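Local coordinates for protein putative Semialdehyde dehydrogenase (Oryza sativa, PDB 2CVO) that probably catalyses the NADPH-dependent reduction of N-acetyl-L-glutamyl 5-phosphate to the corresponding semialdehyde, a step of arginine biosynthesis in the chloroplast, at residues Thr173-Pro178 and Met262-Phe267; Met266-Ala271 and Ala326-Val331; Met258-Gln263 and Asn334-Ala339. All blocks are in the same frame, centred on the assembly; numbering follows the deposited sequence.

Interaction 1 of 3, residues Thr173-Pro178 and Met262-Phe267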
loop_
_atom_site.group_PDB
_atom_site.type_symbol
_atom_site.label_atom_id
_atom_site.label_comp_id
_atom_site.label_asym_id
_atom_site.label_seq_id
_atom_site.Cartn_x
_atom_site.Cartn_y
_atom_site.Cartn_z
ATOM N N THR A 173 10.943 -3.301 -23.468
ATOM C CA THR A 173 10.089 -2.369 -24.183
ATOM C C THR A 173 10.333 -0.935 -23.718
ATOM O O THR A 173 10.482 -0.028 -24.538
ATOM C CB THR A 173 8.598 -2.706 -23.969
ATOM O OG1 THR A 173 8.317 -4.004 -24.506
ATOM C CG2 THR A 173 7.708 -1.667 -24.649
ATOM N N SER A 174 10.380 -0.740 -22.401
ATOM C CA SER A 174 10.579 0.590 -21.827
ATOM C C SER A 174 11.938 1.196 -22.157
ATOM O O SER A 174 12.076 2.416 -22.248
ATOM C CB SER A 174 10.404 0.545 -20.302
ATOM O OG SER A 174 11.439 -0.199 -19.672
ATOM N N ILE A 175 12.931 0.333 -22.346
ATOM C CA ILE A 175 14.296 0.757 -22.639
ATOM C C ILE A 175 14.625 0.973 -24.125
ATOM O O ILE A 175 15.200 1.997 -24.495
ATOM C CB ILE A 175 15.291 -0.257 -22.029
ATOM C CG1 ILE A 175 15.160 -0.219 -20.501
ATOM C CG2 ILE A 175 16.726 0.050 -22.486
ATOM C CD1 ILE A 175 15.788 -1.400 -19.789
ATOM N N GLN A 176 14.261 0.024 -24.981
ATOM C CA GLN A 176 14.566 0.164 -26.400
ATOM C C GLN A 176 13.838 1.308 -27.106
ATOM O O GLN A 176 14.409 1.952 -27.983
ATOM C CB GLN A 176 14.317 -1.160 -27.130
ATOM C CG GLN A 176 15.287 -2.254 -26.700
ATOM C CD GLN A 176 14.977 -3.611 -27.310
ATOM O OE1 GLN A 176 15.395 -3.921 -28.425
ATOM N NE2 GLN A 176 14.229 -4.427 -26.575
ATOM N N LEU A 177 12.594 1.575 -26.722
ATOM C CA LEU A 177 11.848 2.653 -27.352
ATOM C C LEU A 177 12.656 3.953 -27.359
ATOM O O LEU A 177 12.829 4.574 -28.409
ATOM C CB LEU A 177 10.498 2.852 -26.653
ATOM C CG LEU A 177 9.464 1.780 -27.032
ATOM C CD1 LEU A 177 8.234 1.882 -26.155
ATOM C CD2 LEU A 177 9.093 1.939 -28.498
ATOM N N PRO A 178 13.174 4.381 -26.197
ATOM C CA PRO A 178 13.948 5.627 -26.234
ATOM C C PRO A 178 15.397 5.452 -26.708
ATOM O O PRO A 178 15.914 6.289 -27.449
ATOM C CB PRO A 178 13.867 6.124 -24.792
ATOM C CG PRO A 178 13.862 4.842 -24.012
ATOM C CD PRO A 178 12.897 3.975 -24.806
ATOM N N MET A 262 5.818 0.418 -14.331
ATOM C CA MET A 262 7.233 0.143 -14.503
ATOM C C MET A 262 7.948 1.411 -14.954
ATOM O O MET A 262 7.428 2.176 -15.765
ATOM C CB MET A 262 7.424 -0.966 -15.545
ATOM C CG MET A 262 8.858 -1.160 -16.001
ATOM S SD MET A 262 9.002 -2.540 -17.154
ATOM C CE MET A 262 8.903 -3.938 -16.024
ATOM N N GLN A 263 9.132 1.635 -14.401
ATOM C CA GLN A 263 9.933 2.793 -14.747
ATOM C C GLN A 263 11.373 2.374 -14.991
ATOM O O GLN A 263 11.957 1.630 -14.202
ATOM C CB GLN A 263 9.903 3.843 -13.628
ATOM C CG GLN A 263 10.987 4.906 -13.789
ATOM C CD GLN A 263 10.899 6.034 -12.773
ATOM O OE1 GLN A 263 11.912 6.646 -12.430
ATOM N NE2 GLN A 263 9.693 6.329 -12.309
ATOM N N SER A 264 11.935 2.838 -16.098
ATOM C CA SER A 264 13.318 2.539 -16.417
ATOM C C SER A 264 14.070 3.853 -16.494
ATOM O O SER A 264 13.665 4.768 -17.211
ATOM C CB SER A 264 13.435 1.796 -17.752
ATOM O OG SER A 264 13.095 0.428 -17.605
ATOM N N THR A 265 15.152 3.957 -15.733
ATOM C CA THR A 265 15.955 5.166 -15.753
ATOM C C THR A 265 17.282 4.807 -16.395
ATOM O O THR A 265 18.009 3.936 -15.910
ATOM C CB THR A 265 16.191 5.721 -14.341
ATOM O OG1 THR A 265 14.929 5.921 -13.692
ATOM C CG2 THR A 265 16.933 7.058 -14.416
ATOM N N MET A 266 17.579 5.481 -17.498
ATOM C CA MET A 266 18.801 5.241 -18.241
ATOM C C MET A 266 19.757 6.421 -18.107
ATOM O O MET A 266 19.415 7.563 -18.443
ATOM C CB MET A 266 18.451 4.983 -19.710
ATOM C CG MET A 266 17.624 3.715 -19.916
ATOM S SD MET A 266 16.344 3.866 -21.189
ATOM C CE MET A 266 15.008 4.508 -20.197
ATOM N N PHE A 267 20.949 6.136 -17.592
ATOM C CA PHE A 267 21.980 7.147 -17.403
ATOM C C PHE A 267 22.998 6.938 -18.518
ATOM O O PHE A 267 23.868 6.067 -18.435
ATOM C CB PHE A 267 22.631 6.981 -16.028
ATOM C CG PHE A 267 21.647 7.037 -14.880
ATOM C CD1 PHE A 267 21.153 5.866 -14.308
ATOM C CD2 PHE A 267 21.209 8.260 -14.379
ATOM C CE1 PHE A 267 20.240 5.915 -13.252
ATOM C CE2 PHE A 267 20.294 8.320 -13.323
ATOM C CZ PHE A 267 19.810 7.149 -12.759
#

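Interaction 2 of 3, residues Met266-Ala271 and Ala326-Val331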
loop_
_atom_site.group_PDB
_atom_site.type_symbol
_atom_site.label_atom_id
_atom_site.label_comp_id
_atom_site.label_asym_id
_atom_site.label_seq_id
_atom_site.Cartn_x
_atom_site.Cartn_y
_atom_site.Cartn_z
ATOM N N MET A 266 17.579 5.481 -17.498
ATOM C CA MET A 266 18.801 5.241 -18.241
ATOM C C MET A 266 19.757 6.421 -18.107
ATOM O O MET A 266 19.415 7.563 -18.443
ATOM C CB MET A 266 18.451 4.983 -19.710
ATOM C CG MET A 266 17.624 3.715 -19.916
ATOM S SD MET A 266 16.344 3.866 -21.189
ATOM C CE MET A 266 15.008 4.508 -20.197
ATOM N N PHE A 267 20.949 6.136 -17.592
ATOM C CA PHE A 267 21.980 7.147 -17.403
ATOM C C PHE A 267 22.998 6.938 -18.518
ATOM O O PHE A 267 23.868 6.067 -18.435
ATOM C CB PHE A 267 22.631 6.981 -16.028
ATOM C CG PHE A 267 21.647 7.037 -14.880
ATOM C CD1 PHE A 267 21.153 5.866 -14.308
ATOM C CD2 PHE A 267 21.209 8.260 -14.379
ATOM C CE1 PHE A 267 20.240 5.915 -13.252
ATOM C CE2 PHE A 267 20.294 8.320 -13.323
ATOM C CZ PHE A 267 19.810 7.149 -12.759
ATOM N N VAL A 268 22.885 7.751 -19.561
ATOM C CA VAL A 268 23.746 7.616 -20.725
ATOM C C VAL A 268 24.714 8.764 -20.964
ATOM O O VAL A 268 24.552 9.866 -20.431
ATOM C CB VAL A 268 22.895 7.452 -21.993
ATOM C CG1 VAL A 268 21.948 6.268 -21.835
ATOM C CG2 VAL A 268 22.110 8.726 -22.247
ATOM N N GLU A 269 25.727 8.485 -21.777
ATOM C CA GLU A 269 26.718 9.485 -22.131
ATOM C C GLU A 269 26.369 9.947 -23.540
ATOM O O GLU A 269 26.132 9.128 -24.433
ATOM C CB GLU A 269 28.124 8.880 -22.109
ATOM C CG GLU A 269 28.444 8.074 -20.862
ATOM C CD GLU A 269 29.923 7.733 -20.746
ATOM O OE1 GLU A 269 30.568 7.511 -21.791
ATOM O OE2 GLU A 269 30.436 7.673 -19.608
ATOM N N MET A 270 26.323 11.259 -23.736
ATOM C CA MET A 270 25.994 11.807 -25.040
ATOM C C MET A 270 27.233 11.909 -25.925
ATOM O O MET A 270 28.359 11.977 -25.430
ATOM C CB MET A 270 25.355 13.189 -24.876
ATOM C CG MET A 270 24.076 13.186 -24.040
ATOM S SD MET A 270 23.335 14.827 -23.910
ATOM C CE MET A 270 24.393 15.575 -22.653
ATOM N N ALA A 271 27.015 11.907 -27.236
ATOM C CA ALA A 271 28.104 12.019 -28.207
ATOM C C ALA A 271 28.648 13.448 -28.141
ATOM O O ALA A 271 27.978 14.345 -27.640
ATOM C CB ALA A 271 27.581 11.711 -29.616
ATOM N N ALA A 326 23.338 12.410 -19.786
ATOM C CA ALA A 326 21.916 12.694 -19.795
ATOM C C ALA A 326 21.189 11.606 -19.016
ATOM O O ALA A 326 21.739 10.531 -18.759
ATOM C CB ALA A 326 21.403 12.749 -21.231
ATOM N N ILE A 327 19.954 11.897 -18.638
ATOM C CA ILE A 327 19.136 10.952 -17.902
ATOM C C ILE A 327 17.816 10.828 -18.647
ATOM O O ILE A 327 17.138 11.825 -18.893
ATOM C CB ILE A 327 18.862 11.446 -16.464
ATOM C CG1 ILE A 327 20.188 11.632 -15.716
ATOM C CG2 ILE A 327 17.972 10.448 -15.730
ATOM C CD1 ILE A 327 20.027 12.143 -14.297
ATOM N N ILE A 328 17.472 9.601 -19.021
ATOM C CA ILE A 328 16.237 9.327 -19.744
ATOM C C ILE A 328 15.302 8.516 -18.854
ATOM O O ILE A 328 15.717 7.521 -18.262
ATOM C CB ILE A 328 16.519 8.519 -21.034
ATOM C CG1 ILE A 328 17.431 9.323 -21.965
ATOM C CG2 ILE A 328 15.215 8.166 -21.732
ATOM C CD1 ILE A 328 17.814 8.576 -23.229
ATOM N N ILE A 329 14.049 8.950 -18.743
ATOM C CA ILE A 329 13.079 8.220 -17.933
ATOM C C ILE A 329 11.922 7.746 -18.803
ATOM O O ILE A 329 11.312 8.529 -19.530
ATOM C CB ILE A 329 12.518 9.081 -16.782
ATOM C CG1 ILE A 329 13.649 9.472 -15.829
ATOM C CG2 ILE A 329 11.450 8.289 -16.018
ATOM C CD1 ILE A 329 13.207 10.376 -14.685
ATOM N N SER A 330 11.630 6.454 -18.720
ATOM C CA SER A 330 10.559 5.858 -19.503
ATOM C C SER A 330 9.655 4.994 -18.617
ATOM O O SER A 330 10.135 4.136 -17.870
ATOM C CB SER A 330 11.163 5.001 -20.618
ATOM O OG SER A 330 10.162 4.465 -21.460
ATOM N N VAL A 331 8.347 5.220 -18.710
ATOM C CA VAL A 331 7.389 4.454 -17.922
ATOM C C VAL A 331 6.292 3.839 -18.780
ATOM O O VAL A 331 5.905 4.395 -19.812
ATOM C CB VAL A 331 6.721 5.333 -16.830
ATOM C CG1 VAL A 331 7.790 5.970 -15.948
ATOM C CG2 VAL A 331 5.856 6.405 -17.474
#

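Interaction 3 of 3, residues Met258-Gln263 and Asn334-Ala339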
loop_
_atom_site.group_PDB
_atom_site.type_symbol
_atom_site.label_atom_id
_atom_site.label_comp_id
_atom_site.label_asym_id
_atom_site.label_seq_id
_atom_site.Cartn_x
_atom_site.Cartn_y
_atom_site.Cartn_z
ATOM N N MET A 258 4.055 -2.112 -5.389
ATOM C CA MET A 258 2.893 -1.629 -6.122
ATOM C C MET A 258 2.546 -2.758 -7.076
ATOM O O MET A 258 3.428 -3.514 -7.490
ATOM C CB MET A 258 3.217 -0.352 -6.904
ATOM C CG MET A 258 4.291 -0.506 -7.970
ATOM S SD MET A 258 4.799 1.121 -8.580
ATOM C CE MET A 258 5.817 0.655 -9.990
ATOM N N LYS A 259 1.271 -2.888 -7.418
ATOM C CA LYS A 259 0.863 -3.960 -8.307
ATOM C C LYS A 259 1.347 -3.767 -9.739
ATOM O O LYS A 259 2.097 -4.597 -10.252
ATOM C CB LYS A 259 -0.660 -4.139 -8.254
ATOM C CG LYS A 259 -1.126 -4.692 -6.909
ATOM C CD LYS A 259 -2.601 -5.046 -6.886
ATOM C CE LYS A 259 -3.486 -3.812 -6.994
ATOM N NZ LYS A 259 -4.912 -4.220 -7.182
ATOM N N ARG A 260 0.933 -2.691 -10.398
ATOM C CA ARG A 260 1.394 -2.482 -11.764
ATOM C C ARG A 260 2.148 -1.177 -11.970
ATOM O O ARG A 260 2.139 -0.290 -11.117
ATOM C CB ARG A 260 0.235 -2.615 -12.771
ATOM C CG ARG A 260 -0.960 -1.714 -12.571
ATOM C CD ARG A 260 -1.932 -1.858 -13.758
ATOM N NE ARG A 260 -2.790 -3.044 -13.697
ATOM C CZ ARG A 260 -3.261 -3.678 -14.773
ATOM N NH1 ARG A 260 -2.954 -3.247 -15.990
ATOM N NH2 ARG A 260 -4.039 -4.743 -14.640
ATOM N N GLY A 261 2.826 -1.080 -13.107
ATOM C CA GLY A 261 3.604 0.103 -13.412
ATOM C C GLY A 261 5.072 -0.281 -13.485
ATOM O O GLY A 261 5.523 -1.194 -12.791
ATOM N N MET A 262 5.818 0.418 -14.331
ATOM C CA MET A 262 7.233 0.143 -14.503
ATOM C C MET A 262 7.948 1.411 -14.954
ATOM O O MET A 262 7.428 2.176 -15.765
ATOM C CB MET A 262 7.424 -0.966 -15.545
ATOM C CG MET A 262 8.858 -1.160 -16.001
ATOM S SD MET A 262 9.002 -2.540 -17.154
ATOM C CE MET A 262 8.903 -3.938 -16.024
ATOM N N GLN A 263 9.132 1.635 -14.401
ATOM C CA GLN A 263 9.933 2.793 -14.747
ATOM C C GLN A 263 11.373 2.374 -14.991
ATOM O O GLN A 263 11.957 1.630 -14.202
ATOM C CB GLN A 263 9.903 3.843 -13.628
ATOM C CG GLN A 263 10.987 4.906 -13.789
ATOM C CD GLN A 263 10.899 6.034 -12.773
ATOM O OE1 GLN A 263 11.912 6.646 -12.430
ATOM N NE2 GLN A 263 9.693 6.329 -12.309
ATOM N N ASN A 334 3.583 -2.327 -16.995
ATOM C CA ASN A 334 4.254 -3.587 -17.312
ATOM C C ASN A 334 3.324 -4.656 -17.880
ATOM O O ASN A 334 3.761 -5.528 -18.637
ATOM C CB ASN A 334 4.953 -4.136 -16.066
ATOM C CG ASN A 334 3.984 -4.403 -14.930
ATOM O OD1 ASN A 334 3.278 -3.498 -14.475
ATOM N ND2 ASN A 334 3.940 -5.650 -14.467
ATOM N N LEU A 335 2.043 -4.584 -17.525
ATOM C CA LEU A 335 1.068 -5.561 -18.004
ATOM C C LEU A 335 0.428 -5.215 -19.352
ATOM O O LEU A 335 -0.097 -6.102 -20.034
ATOM C CB LEU A 335 -0.038 -5.754 -16.960
ATOM C CG LEU A 335 0.363 -6.364 -15.612
ATOM C CD1 LEU A 335 -0.871 -6.531 -14.740
ATOM C CD2 LEU A 335 1.035 -7.711 -15.834
ATOM N N VAL A 336 0.457 -3.941 -19.738
ATOM C CA VAL A 336 -0.151 -3.539 -21.003
ATOM C C VAL A 336 0.915 -3.336 -22.092
ATOM O O VAL A 336 1.317 -4.299 -22.755
ATOM C CB VAL A 336 -1.006 -2.255 -20.822
ATOM C CG1 VAL A 336 -1.925 -2.045 -22.030
ATOM C CG2 VAL A 336 -1.849 -2.376 -19.552
ATOM N N LYS A 337 1.391 -2.108 -22.275
ATOM C CA LYS A 337 2.411 -1.863 -23.296
ATOM C C LYS A 337 3.623 -2.762 -23.048
ATOM O O LYS A 337 4.356 -3.111 -23.975
ATOM C CB LYS A 337 2.831 -0.390 -23.300
ATOM C CG LYS A 337 3.854 -0.028 -24.373
ATOM C CD LYS A 337 3.399 -0.436 -25.780
ATOM C CE LYS A 337 4.432 -0.018 -26.829
ATOM N NZ LYS A 337 4.103 -0.475 -28.217
ATOM N N GLY A 338 3.825 -3.146 -21.792
ATOM C CA GLY A 338 4.938 -4.020 -21.467
ATOM C C GLY A 338 4.632 -5.484 -21.750
ATOM O O GLY A 338 5.522 -6.336 -21.670
ATOM N N ALA A 339 3.381 -5.788 -22.095
ATOM C CA ALA A 339 3.010 -7.171 -22.359
ATOM C C ALA A 339 1.799 -7.353 -23.276
ATOM O O ALA A 339 1.906 -7.229 -24.499
ATOM C CB ALA A 339 2.775 -7.901 -21.032
#

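Interaction 1 of 3, residues Thr173-Pro178 and Met262-Phe267
With chi1 at 68°, the hydroxyl of Ser174 sits between its own backbone N and carbonyl carbon, while in Ser264 chi1 of -78° sets OG beside the backbone N; the two hydroxyls therefore meet between helix 170-184 and strand 262-269. This is helix-on-sheet packing in the dimerisation domain of the semialdehyde dehydrogenase fold, and the helix is the one that opens with Cys170, the probable catalytic cysteine. Helix and strand axes lie 8.4 Å apart and cross at -44°. Ser264 OG donates to Ser174 OG over 2.7 Å, and Ser174 OG is also bonded to the carbonyl of Tyr171 in the preceding turn, so this buried hydroxyl has two partners. Ile175 covers the serine pair from one side, its CG1 lying 3.6 Å from Ser264 OG. Ile195 of the adjoining strand 194-200 touches both Ile175 and Met266. Further along, the chain of Met266 bends at chi2 and chi3, which brings its thioether against the helix. There it runs across the pyrrolidine of Pro178 at about a right angle, with SD 3.9 Å from Pro178 CG. Ile175 CG2 meets the same thioether, 4.0 Å from Met266 SD.

Interaction 2 of 3, residues Met266-Ala271 and Ala326-Val331
Met266 and Ile328 form a hydrogen-bonded antiparallel pair, Phe267 and Ile327 a non-hydrogen-bonded one, and Val268 and Ala326 the next hydrogen-bonded one, on strands inclined at 146°. The bonds from Met266 N to Ile328 O and from Ile328 N to Met266 O are both 2.9 Å and nearly straight. In the second hydrogen-bonded pair Ala326 N to Val268 O is equally short at 2.9 Å; only Val268 N to Ala326 O is longer, 3.1 Å, and more bent (143°). On one face Phe267 and Ile327 lie side by side and point the same way, ring atom CD2 of Phe267 being 3.8 Å from Ile327 CG1. The other face carries Met266, Val268, Ala326 and Ile328, where the methyl CE of Met266 lies 4.0 Å from Ile328 CG2 and also touches Ser330 CB. Past the paired residues, chi1 of -59° brings Met270 CG to Ala326 CB, and the extended chi2 keeps SD beside the same methyl, both 3.9 Å away. Helix 170-184 packs on the Met266 and Ile328 face, where Ser330 OG bonds to the carbonyl of Ser174. Ile194 and Thr252 of the second subunit meet Phe267 and Ile327 on the opposite face, and strands 194-200 and 313-319 flank the pair.

Interaction 3 of 3, residues Met258-Gln263 and Asn334-Ala339
The guanidinium of Arg260 has Leu335 on one face and Val336 at an edge. Leu335 CD1 stands over the centre of the group, 3.6 Å above its plane, and the two side chains cross at about a right angle. Val336 CG2 lies in the plane, 3.8 Å from Arg260 NH1. Polar bonds from outside the two segments fix the group, against which Leu335 and Val336 pack: NH1 forms salt bridges with Asp333 and Glu38, and NH2 bonds to the C-terminal carboxylate of Pro366 of the fourth subunit. These carboxylates would balance the arginine's charge inside a buried contact. The bend of the arginine chain at chi3 (80°) turns the guanidinium toward Leu335 and Val336.

The second flat group is the amide of Asn334. Its OD1 accepts the backbone N-H of Gly261 over 2.8 Å. The bond is fairly straight at 156°, its donor tilted 24° from the carbonyl plane. ND2 is bonded to Ser202 OG, so both ends of the amide are engaged and its rotation is fixed. Gly261 adopts backbone angles at which a side chain would be jammed against the carbonyl O of Arg260, and Met258 CE crowds the same place. Beyond it, Met262 crosses Asn334 at about a right angle, its CE 4.0 Å from Asn334 CB.

Met262 and Asn334 also touch Cys170, which places this packing beside the probable active site. Glu38 belongs to helix 34-43 of the NAD-binding Rossmann domain. The arrangement is thus a domain junction of the semialdehyde dehydrogenase fold, where the loop before a sheet strand of the dimerisation domain meets the turn leading into the last helix, beside the probable catalytic cysteine.

In the fold
All three contacts are buried, and all use strand 262-269 or the loop leading into it. Interaction 1 lays the cysteine-bearing helix on this strand, and interaction 2 pairs the strand with its neighbour 325-332 in the same sheet; the two share Met266 and Phe267, their centres about 9 Å apart. Interaction 3 lies at the other end, its centre about 20 Å from that of interaction 2, where strand 325-332 has given way to helix 336-351. Chemistry changes along the way: regular backbone bonding in interaction 2, a single hydroxyl-hydroxyl bond amid thioether and aliphatic packing in interaction 1, and charged and amide groups at the domain and subunit boundaries in interaction 3.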